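Side-chain contacts in Alpha/beta hydrolase (Paenibacillus sp. VTT E-133280, PDB 6TJ2), which probably hydrolyses methyl salicylate to salicylic acid, as an extracellular esterase resembling tobacco salicylic acid binding protein 2: residues A[47-52]-A[58-63]; A[98-103]-A[127-132]; A[228-233]-A[237-242]. One frame throughout, in Å; residues are numbered along the deposited sequence.

Contact 1: residues A[47-52]-A[58-63]; sequences FVLIHG and GFWDET
Leu49 and Trp60 each carry CG beside the backbone N and anti to the carbonyl carbon (chi1 -51° and -58°), and these two torsions lay the leucine against one face of the indole. Leu49 CB stands 3.6 Å from the centroid of the five-membered ring of Trp60, only 10° off the ring normal, a CH-pi contact. Farther along the same face, Leu49 CD1 comes down by the six-membered ring, 3.8 Å from Trp60 CD2. The opposite face is taken by Phe59, whose CD2 hovers over the centre of the indole, so the indole is clamped between Leu49 and the Phe59 ring, which limits its rotation. Its edge points at the backbone at the end of strand 46-50: Trp60 CZ2 meets Ile50 O at 3.6 Å, and NE1 lies beside His51 N, two donors that do not bond. The contact belongs to the beta-alpha-beta unit of strand 46-50, helix 61-69 and strand 73-75 in the alpha/beta-hydrolase fold, and packs the 3-10 turn that leads into helix 61-69 against strand 46-50. Leu114 and His116 of strand 111-117 and Met279 of helix 272-283 also touch Trp60. The ring of His51 is fixed at both nitrogens. ND1 donates to Gly52 O at 2.7 Å, in the ring plane and onto a lone pair, while NE2 is hydrogen-bonded to Glu78 and the ring stacks on Tyr79.

Contact 2: residues A[98-103]-A[127-132]; sequences SVVDYI and SQQVPD
Helix 92-105 and the chain just beyond helix 119-129 come nearest at Val100 and Val130, whose CA atoms are 7.3 Å apart, a spacing bridged by side chains alone. Val100 presents both methyls. CG1 lies anti to the backbone N (chi1 168°), which turns it to Val130 CG1 at 4.1 Å, the two valines sliding past each other in opposite directions. Val100 CG2 faces the side chain of Gln129 and comes within 3.8 Å of its OE1. That glutamine runs extended beyond CG and crosses Val100 at about a right angle, laying its CB and amide along the methyl at the outer border of the contact. One helical turn on from Val100, Ile103 adds a looser touch, its CD1 4.5 Å from Val130 CG2. The interface is purely apolar between the buried side chains, with the exposed Gln129 flanking it. Val99 and Ile103 also touch Val126 of helix 119-129, continuing the seam between the helices. Such side-by-side packing of the helices before and after strand 111-117 belongs to the layered alpha/beta/alpha architecture of the alpha/beta-hydrolase fold.

Contact 3: residues A[228-233]-A[237-242]; sequences YLYLTE and IPQGPY
Gln239 reaches across to Tyr230 and Thr232 with CG anti to the carbonyl carbon (chi1 -62°) and the chain extended beyond it. Its CB points toward the 228-233 segment but touches none of its atoms; CG is the first to approach, 4.2 Å from Tyr230 OH. CD then lies 3.6 Å from Tyr230 OH and 3.8 Å from Thr232 O. At the tip, the atom modelled as OE1 is 2.9 Å from Thr232 O and 3.3 Å from Tyr230 OH. The amide is probably turned over in the model, since an oxygen so close to a carbonyl oxygen is an unlikely partner; turned back, it may hydrogen-bond to either oxygen. The amide approaches the ring aslant, planes 52° apart. Tyr230 holds CG anti to its backbone N (chi1 178°), which carries the hydroxyl out of strand 226-231 to the amide; its ring also meets that of His245. In alpha/beta hydrolases the acid of the catalytic triad commonly sits in the loop after the equivalent strand, consistent with Asp234 in the turn that links the two segments here. With an alanine in place of Gln239, the amide is gone, and a gap would probably open between Tyr230 OH and Thr232 O. The site borders a second subunit: Thr232 OG1 and Glu233 OE2 are hydrogen-bonded to Glu259 of that subunit, and its Phe257 packs on Gln239 and Glu233. Glu233 OE1 is in turn paired with Lys261 of its own chain.

From the N terminus, contact 1 comes first and closes a short loop from strand 46-50 to the 3-10 turn before helix 61-69. Contact 2 then closes a longer one, joining helix 92-105 to the C-terminal side of helix 119-129 around strand 111-117. Contact 3 closes the last, small loop, tying the end of strand 226-231 to the loop before helix 244-250. The three follow in series, none nesting in or crossing another. Contacts 1 and 2 touch where Ile50 CD1 packs on Val99 CG1 at 3.9 Å. Contacts 1 and 3 reach the same parallel sheet, centres about 19 Å apart, whereas contacts 2 and 3 lie on opposite sides of the chain's centre. Contact 3 alone borders another subunit.

Contact 1: residues A[47-52]-A[58-63]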
loop_
_atom_site.group_PDB
_atom_site.type_symbol
_atom_site.label_atom_id
_atom_site.label_comp_id
_atom_site.label_asym_id
_atom_site.label_seq_id
_atom_site.Cartn_x
_atom_site.Cartn_y
_atom_site.Cartn_z
ATOM N N PHE A 47 -1.651 15.329 -24.334
ATOM C CA PHE A 47 -1.356 15.652 -22.910
ATOM C C PHE A 47 -0.892 17.093 -22.824
ATOM O O PHE A 47 -0.036 17.559 -23.620
ATOM C CB PHE A 47 -0.236 14.752 -22.406
ATOM C CG PHE A 47 -0.653 13.331 -22.205
ATOM C CD1 PHE A 47 -1.071 12.871 -20.944
ATOM C CD2 PHE A 47 -0.493 12.425 -23.234
ATOM C CE1 PHE A 47 -1.424 11.536 -20.785
ATOM C CE2 PHE A 47 -0.810 11.089 -23.049
ATOM C CZ PHE A 47 -1.258 10.658 -21.818
ATOM N N VAL A 48 -1.343 17.780 -21.793
ATOM C CA VAL A 48 -0.775 19.053 -21.294
ATOM C C VAL A 48 -0.243 18.757 -19.896
ATOM O O VAL A 48 -1.060 18.478 -18.994
ATOM C CB VAL A 48 -1.807 20.185 -21.300
ATOM C CG1 VAL A 48 -1.222 21.455 -20.719
ATOM C CG2 VAL A 48 -2.324 20.485 -22.712
ATOM N N LEU A 49 1.074 18.765 -19.733
ATOM C CA LEU A 49 1.753 18.332 -18.496
ATOM C C LEU A 49 2.151 19.566 -17.704
ATOM O O LEU A 49 2.863 20.400 -18.265
ATOM C CB LEU A 49 2.967 17.467 -18.767
ATOM C CG LEU A 49 2.739 16.281 -19.708
ATOM C CD1 LEU A 49 4.028 15.542 -19.882
ATOM C CD2 LEU A 49 1.685 15.325 -19.159
ATOM N N ILE A 50 1.719 19.643 -16.463
ATOM C CA ILE A 50 1.954 20.790 -15.538
ATOM C C ILE A 50 2.852 20.325 -14.415
ATOM O O ILE A 50 2.430 19.510 -13.578
ATOM C CB ILE A 50 0.618 21.338 -15.041
ATOM C CG1 ILE A 50 -0.366 21.659 -16.172
ATOM C CG2 ILE A 50 0.897 22.522 -14.112
ATOM C CD1 ILE A 50 0.185 22.656 -17.205
ATOM N N HIS A 51 4.076 20.838 -14.396
ATOM C CA HIS A 51 5.031 20.519 -13.334
ATOM C C HIS A 51 4.580 21.143 -12.008
ATOM O O HIS A 51 3.740 22.056 -11.998
ATOM C CB HIS A 51 6.447 20.922 -13.681
ATOM C CG HIS A 51 6.704 22.406 -13.743
ATOM N ND1 HIS A 51 6.836 23.174 -12.603
ATOM C CD2 HIS A 51 6.796 23.257 -14.785
ATOM C CE1 HIS A 51 7.067 24.437 -12.953
ATOM N NE2 HIS A 51 7.038 24.522 -14.277
ATOM N N GLY A 52 5.240 20.720 -10.956
ATOM C CA GLY A 52 5.013 21.250 -9.626
ATOM C C GLY A 52 6.146 22.119 -9.144
ATOM O O GLY A 52 6.881 22.730 -9.950
ATOM N N GLY A 58 11.247 21.388 -17.823
ATOM C CA GLY A 58 12.287 20.373 -18.092
ATOM C C GLY A 58 12.100 19.097 -17.298
ATOM O O GLY A 58 12.678 18.062 -17.662
ATOM N N PHE A 59 11.336 19.152 -16.224
ATOM C CA PHE A 59 10.989 17.952 -15.432
ATOM C C PHE A 59 10.499 16.861 -16.362
ATOM O O PHE A 59 10.765 15.696 -16.064
ATOM C CB PHE A 59 9.916 18.300 -14.404
ATOM C CG PHE A 59 9.446 17.219 -13.474
ATOM C CD1 PHE A 59 10.320 16.777 -12.516
ATOM C CD2 PHE A 59 8.227 16.602 -13.569
ATOM C CE1 PHE A 59 9.932 15.838 -11.570
ATOM C CE2 PHE A 59 7.864 15.611 -12.646
ATOM C CZ PHE A 59 8.713 15.255 -11.658
ATOM N N TRP A 60 9.689 17.224 -17.361
ATOM C CA TRP A 60 8.995 16.282 -18.262
ATOM C C TRP A 60 9.846 15.811 -19.439
ATOM O O TRP A 60 9.334 15.030 -20.212
ATOM C CB TRP A 60 7.723 16.935 -18.765
ATOM C CG TRP A 60 6.772 17.372 -17.687
ATOM C CD1 TRP A 60 6.390 18.642 -17.420
ATOM C CD2 TRP A 60 6.059 16.510 -16.768
ATOM N NE1 TRP A 60 5.482 18.634 -16.392
ATOM C CE2 TRP A 60 5.231 17.350 -15.996
ATOM C CE3 TRP A 60 6.010 15.131 -16.582
ATOM C CZ2 TRP A 60 4.393 16.860 -15.004
ATOM C CZ3 TRP A 60 5.159 14.633 -15.625
ATOM C CH2 TRP A 60 4.360 15.504 -14.865
ATOM N N ASP A 61 11.115 16.219 -19.543
ATOM C CA ASP A 61 11.816 16.007 -20.834
ATOM C C ASP A 61 11.782 14.532 -21.246
ATOM O O ASP A 61 11.369 14.219 -22.399
ATOM C CB ASP A 61 13.248 16.506 -20.754
ATOM C CG ASP A 61 13.432 18.016 -20.787
ATOM O OD1 ASP A 61 12.466 18.702 -21.081
ATOM O OD2 ASP A 61 14.602 18.411 -20.443
ATOM N N GLU A 62 12.199 13.654 -20.373
ATOM C CA GLU A 62 12.373 12.215 -20.753
ATOM C C GLU A 62 11.011 11.574 -20.956
ATOM O O GLU A 62 10.796 10.785 -21.890
ATOM C CB GLU A 62 13.205 11.477 -19.715
ATOM C CG GLU A 62 14.640 11.997 -19.526
ATOM C CD GLU A 62 14.822 13.251 -18.692
ATOM O OE1 GLU A 62 13.857 13.791 -18.071
ATOM O OE2 GLU A 62 16.002 13.740 -18.656
ATOM N N THR A 63 10.115 11.781 -20.024
ATOM C CA THR A 63 8.789 11.147 -20.085
ATOM C C THR A 63 7.996 11.671 -21.260
ATOM O O THR A 63 7.315 10.878 -21.982
ATOM C CB THR A 63 8.087 11.285 -18.736
ATOM O OG1 THR A 63 8.732 10.481 -17.741
ATOM C CG2 THR A 63 6.645 10.899 -18.821
#

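Contact 2: residues A[98-103]-A[127-132]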
loop_
_atom_site.group_PDB
_atom_site.type_symbol
_atom_site.label_atom_id
_atom_site.label_comp_id
_atom_site.label_asym_id
_atom_site.label_seq_id
_atom_site.Cartn_x
_atom_site.Cartn_y
_atom_site.Cartn_z
ATOM N N SER A 98 -1.222 32.197 -16.709
ATOM C CA SER A 98 -0.174 31.853 -17.717
ATOM C C SER A 98 -0.475 30.520 -18.417
ATOM O O SER A 98 -0.233 30.357 -19.618
ATOM C CB SER A 98 1.211 31.903 -17.124
ATOM O OG SER A 98 1.478 30.851 -16.187
ATOM N N VAL A 99 -1.014 29.547 -17.704
ATOM C CA VAL A 99 -1.342 28.239 -18.316
ATOM C C VAL A 99 -2.602 28.355 -19.145
ATOM O O VAL A 99 -2.660 27.826 -20.273
ATOM C CB VAL A 99 -1.468 27.172 -17.246
ATOM C CG1 VAL A 99 -1.892 25.841 -17.886
ATOM C CG2 VAL A 99 -0.169 27.034 -16.475
ATOM N N VAL A 100 -3.607 29.064 -18.673
ATOM C CA VAL A 100 -4.849 29.272 -19.472
ATOM C C VAL A 100 -4.476 30.001 -20.763
ATOM O O VAL A 100 -4.989 29.616 -21.850
ATOM C CB VAL A 100 -5.896 30.055 -18.666
ATOM C CG1 VAL A 100 -7.036 30.519 -19.554
ATOM C CG2 VAL A 100 -6.397 29.216 -17.492
ATOM N N ASP A 101 -3.632 31.014 -20.687
ATOM C CA ASP A 101 -3.251 31.774 -21.910
ATOM C C ASP A 101 -2.498 30.861 -22.868
ATOM O O ASP A 101 -2.672 30.993 -24.081
ATOM C CB ASP A 101 -2.445 33.006 -21.548
ATOM C CG ASP A 101 -3.224 34.145 -20.895
ATOM O OD1 ASP A 101 -4.458 34.141 -20.989
ATOM O OD2 ASP A 101 -2.507 35.011 -20.331
ATOM N N TYR A 102 -1.644 29.976 -22.377
ATOM C CA TYR A 102 -0.898 29.042 -23.268
ATOM C C TYR A 102 -1.903 28.160 -23.996
ATOM O O TYR A 102 -1.812 27.970 -25.252
ATOM C CB TYR A 102 0.082 28.238 -22.401
ATOM C CG TYR A 102 0.803 27.137 -23.107
ATOM C CD1 TYR A 102 2.097 27.319 -23.568
ATOM C CD2 TYR A 102 0.228 25.877 -23.210
ATOM C CE1 TYR A 102 2.772 26.292 -24.205
ATOM C CE2 TYR A 102 0.890 24.851 -23.841
ATOM C CZ TYR A 102 2.182 25.047 -24.313
ATOM O OH TYR A 102 2.895 24.014 -24.904
ATOM N N ILE A 103 -2.875 27.612 -23.289
ATOM C CA ILE A 103 -3.923 26.721 -23.853
ATOM C C ILE A 103 -4.733 27.505 -24.891
ATOM O O ILE A 103 -4.948 26.982 -26.007
ATOM C CB ILE A 103 -4.817 26.163 -22.734
ATOM C CG1 ILE A 103 -4.046 25.132 -21.916
ATOM C CG2 ILE A 103 -6.115 25.580 -23.262
ATOM C CD1 ILE A 103 -4.600 24.851 -20.549
ATOM N N SER A 127 -8.750 24.163 -14.882
ATOM C CA SER A 127 -9.967 23.480 -15.342
ATOM C C SER A 127 -11.183 24.335 -15.072
ATOM O O SER A 127 -12.150 24.190 -15.851
ATOM C CB SER A 127 -10.070 22.118 -14.761
ATOM O OG SER A 127 -10.416 22.215 -13.409
ATOM N N GLN A 128 -11.158 25.226 -14.070
ATOM C CA GLN A 128 -12.316 26.138 -13.782
ATOM C C GLN A 128 -12.569 27.099 -14.920
ATOM O O GLN A 128 -13.720 27.607 -15.054
ATOM C CB GLN A 128 -12.042 26.923 -12.494
ATOM C CG GLN A 128 -12.038 25.978 -11.337
ATOM C CD GLN A 128 -11.979 26.635 -9.989
ATOM O OE1 GLN A 128 -11.291 27.648 -9.770
ATOM N NE2 GLN A 128 -12.527 25.958 -9.057
ATOM N N GLN A 129 -11.541 27.470 -15.657
ATOM C CA GLN A 129 -11.603 28.520 -16.686
ATOM C C GLN A 129 -11.776 27.943 -18.074
ATOM O O GLN A 129 -12.339 28.666 -18.914
ATOM C CB GLN A 129 -10.321 29.346 -16.601
ATOM C CG GLN A 129 -10.268 30.137 -15.311
ATOM C CD GLN A 129 -9.186 31.172 -15.355
ATOM O OE1 GLN A 129 -8.941 31.825 -16.387
ATOM N NE2 GLN A 129 -8.561 31.331 -14.196
ATOM N N VAL A 130 -11.333 26.706 -18.350
ATOM C CA VAL A 130 -11.424 26.103 -19.709
ATOM C C VAL A 130 -12.023 24.716 -19.642
ATOM O O VAL A 130 -11.549 23.785 -20.289
ATOM C CB VAL A 130 -10.064 26.115 -20.427
ATOM C CG1 VAL A 130 -9.623 27.541 -20.730
ATOM C CG2 VAL A 130 -8.951 25.381 -19.693
ATOM N N PRO A 131 -13.150 24.520 -18.923
ATOM C CA PRO A 131 -13.651 23.170 -18.731
ATOM C C PRO A 131 -14.042 22.421 -20.006
ATOM O O PRO A 131 -13.912 21.218 -20.117
ATOM C CB PRO A 131 -14.910 23.375 -17.885
ATOM C CG PRO A 131 -15.291 24.827 -18.080
ATOM C CD PRO A 131 -13.943 25.525 -18.189
ATOM N N ASP A 132 -14.510 23.176 -20.981
ATOM C CA ASP A 132 -15.019 22.579 -22.231
ATOM C C ASP A 132 -13.839 22.115 -23.067
ATOM O O ASP A 132 -14.090 21.428 -24.070
ATOM C CB ASP A 132 -15.940 23.541 -22.997
ATOM C CG ASP A 132 -17.287 23.794 -22.299
ATOM O OD1 ASP A 132 -17.663 22.996 -21.374
ATOM O OD2 ASP A 132 -17.964 24.810 -22.651
#

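Contact 3: residues A[228-233]-A[237-242]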
loop_
_atom_site.group_PDB
_atom_site.type_symbol
_atom_site.label_atom_id
_atom_site.label_comp_id
_atom_site.label_asym_id
_atom_site.label_seq_id
_atom_site.Cartn_x
_atom_site.Cartn_y
_atom_site.Cartn_z
ATOM N N TYR A 228 -6.172 9.408 -10.774
ATOM C CA TYR A 228 -5.053 9.636 -9.860
ATOM C C TYR A 228 -4.034 8.573 -10.135
ATOM O O TYR A 228 -4.326 7.361 -9.999
ATOM C CB TYR A 228 -5.481 9.629 -8.389
ATOM C CG TYR A 228 -4.503 10.339 -7.475
ATOM C CD1 TYR A 228 -3.306 9.753 -7.088
ATOM C CD2 TYR A 228 -4.748 11.641 -7.028
ATOM C CE1 TYR A 228 -2.366 10.419 -6.342
ATOM C CE2 TYR A 228 -3.804 12.317 -6.263
ATOM C CZ TYR A 228 -2.608 11.725 -5.970
ATOM O OH TYR A 228 -1.671 12.421 -5.231
ATOM N N LEU A 229 -2.833 8.998 -10.530
ATOM C CA LEU A 229 -1.669 8.146 -10.786
ATOM C C LEU A 229 -0.728 8.272 -9.596
ATOM O O LEU A 229 -0.262 9.368 -9.310
ATOM C CB LEU A 229 -1.030 8.576 -12.129
ATOM C CG LEU A 229 0.291 7.864 -12.449
ATOM C CD1 LEU A 229 0.204 6.334 -12.442
ATOM C CD2 LEU A 229 0.868 8.370 -13.783
ATOM N N TYR A 230 -0.506 7.168 -8.884
ATOM C CA TYR A 230 0.240 7.129 -7.631
ATOM C C TYR A 230 1.419 6.226 -7.731
ATOM O O TYR A 230 1.228 5.056 -8.127
ATOM C CB TYR A 230 -0.690 6.664 -6.506
ATOM C CG TYR A 230 -0.033 6.530 -5.164
ATOM C CD1 TYR A 230 -0.068 5.318 -4.521
ATOM C CD2 TYR A 230 0.645 7.580 -4.565
ATOM C CE1 TYR A 230 0.462 5.176 -3.258
ATOM C CE2 TYR A 230 1.252 7.414 -3.330
ATOM C CZ TYR A 230 1.141 6.221 -2.679
ATOM O OH TYR A 230 1.721 6.134 -1.409
ATOM N N LEU A 231 2.586 6.689 -7.353
ATOM C CA LEU A 231 3.784 5.860 -7.230
ATOM C C LEU A 231 4.037 5.555 -5.755
ATOM O O LEU A 231 4.048 6.452 -4.929
ATOM C CB LEU A 231 5.003 6.504 -7.874
ATOM C CG LEU A 231 4.830 6.989 -9.306
ATOM C CD1 LEU A 231 6.125 7.605 -9.819
ATOM C CD2 LEU A 231 4.403 5.843 -10.230
ATOM N N THR A 232 4.210 4.267 -5.436
ATOM C CA THR A 232 4.042 3.842 -4.026
ATOM C C THR A 232 5.226 4.196 -3.121
ATOM O O THR A 232 5.043 4.066 -1.909
ATOM C CB THR A 232 3.774 2.348 -3.931
ATOM O OG1 THR A 232 4.922 1.612 -4.345
ATOM C CG2 THR A 232 2.564 1.915 -4.740
ATOM N N GLU A 233 6.350 4.686 -3.644
ATOM C CA GLU A 233 7.452 5.147 -2.799
ATOM C C GLU A 233 7.489 6.686 -2.811
ATOM O O GLU A 233 8.492 7.259 -2.348
ATOM C CB GLU A 233 8.780 4.535 -3.226
ATOM C CG GLU A 233 8.939 3.068 -2.772
ATOM C CD GLU A 233 10.006 2.355 -3.539
ATOM O OE1 GLU A 233 9.858 2.181 -4.767
ATOM O OE2 GLU A 233 11.014 1.945 -2.926
ATOM N N ILE A 237 5.183 14.269 0.349
ATOM C CA ILE A 237 4.395 14.451 1.593
ATOM C C ILE A 237 4.473 13.103 2.289
ATOM O O ILE A 237 4.355 12.055 1.638
ATOM C CB ILE A 237 2.971 14.959 1.274
ATOM C CG1 ILE A 237 2.241 15.334 2.560
ATOM C CG2 ILE A 237 2.191 13.965 0.408
ATOM C CD1 ILE A 237 1.045 16.208 2.268
ATOM N N PRO A 238 4.724 13.075 3.596
ATOM C CA PRO A 238 4.897 11.798 4.281
ATOM C C PRO A 238 3.710 10.849 4.100
ATOM O O PRO A 238 2.541 11.281 4.104
ATOM C CB PRO A 238 5.043 12.225 5.759
ATOM C CG PRO A 238 5.599 13.629 5.710
ATOM C CD PRO A 238 4.985 14.251 4.458
ATOM N N GLN A 239 3.970 9.574 3.913
ATOM C CA GLN A 239 2.913 8.573 3.879
ATOM C C GLN A 239 2.282 8.384 5.272
ATOM O O GLN A 239 2.956 8.555 6.273
ATOM C CB GLN A 239 3.431 7.261 3.308
ATOM C CG GLN A 239 3.902 7.458 1.870
ATOM C CD GLN A 239 4.288 6.239 1.095
ATOM O OE1 GLN A 239 4.742 6.335 -0.098
ATOM N NE2 GLN A 239 4.124 5.069 1.654
ATOM N N GLY A 240 0.978 8.200 5.249
ATOM C CA GLY A 240 0.180 8.231 6.487
ATOM C C GLY A 240 -1.067 9.069 6.232
ATOM O O GLY A 240 -1.566 9.215 5.131
ATOM N N PRO A 241 -1.651 9.621 7.302
ATOM C CA PRO A 241 -2.912 10.343 7.209
ATOM C C PRO A 241 -2.914 11.559 6.277
ATOM O O PRO A 241 -3.968 11.985 5.891
ATOM C CB PRO A 241 -3.164 10.779 8.674
ATOM C CG PRO A 241 -2.417 9.796 9.468
ATOM C CD PRO A 241 -1.164 9.455 8.693
ATOM N N TYR A 242 -1.739 12.064 5.930
ATOM C CA TYR A 242 -1.639 13.228 5.041
ATOM C C TYR A 242 -1.123 12.848 3.660
ATOM O O TYR A 242 -0.951 13.742 2.859
ATOM C CB TYR A 242 -0.713 14.284 5.667
ATOM C CG TYR A 242 -1.159 14.778 7.027
ATOM C CD1 TYR A 242 -1.986 15.883 7.163
ATOM C CD2 TYR A 242 -0.813 14.099 8.174
ATOM C CE1 TYR A 242 -2.444 16.280 8.411
ATOM C CE2 TYR A 242 -1.249 14.490 9.436
ATOM C CZ TYR A 242 -2.054 15.605 9.533
ATOM O OH TYR A 242 -2.417 16.000 10.795
#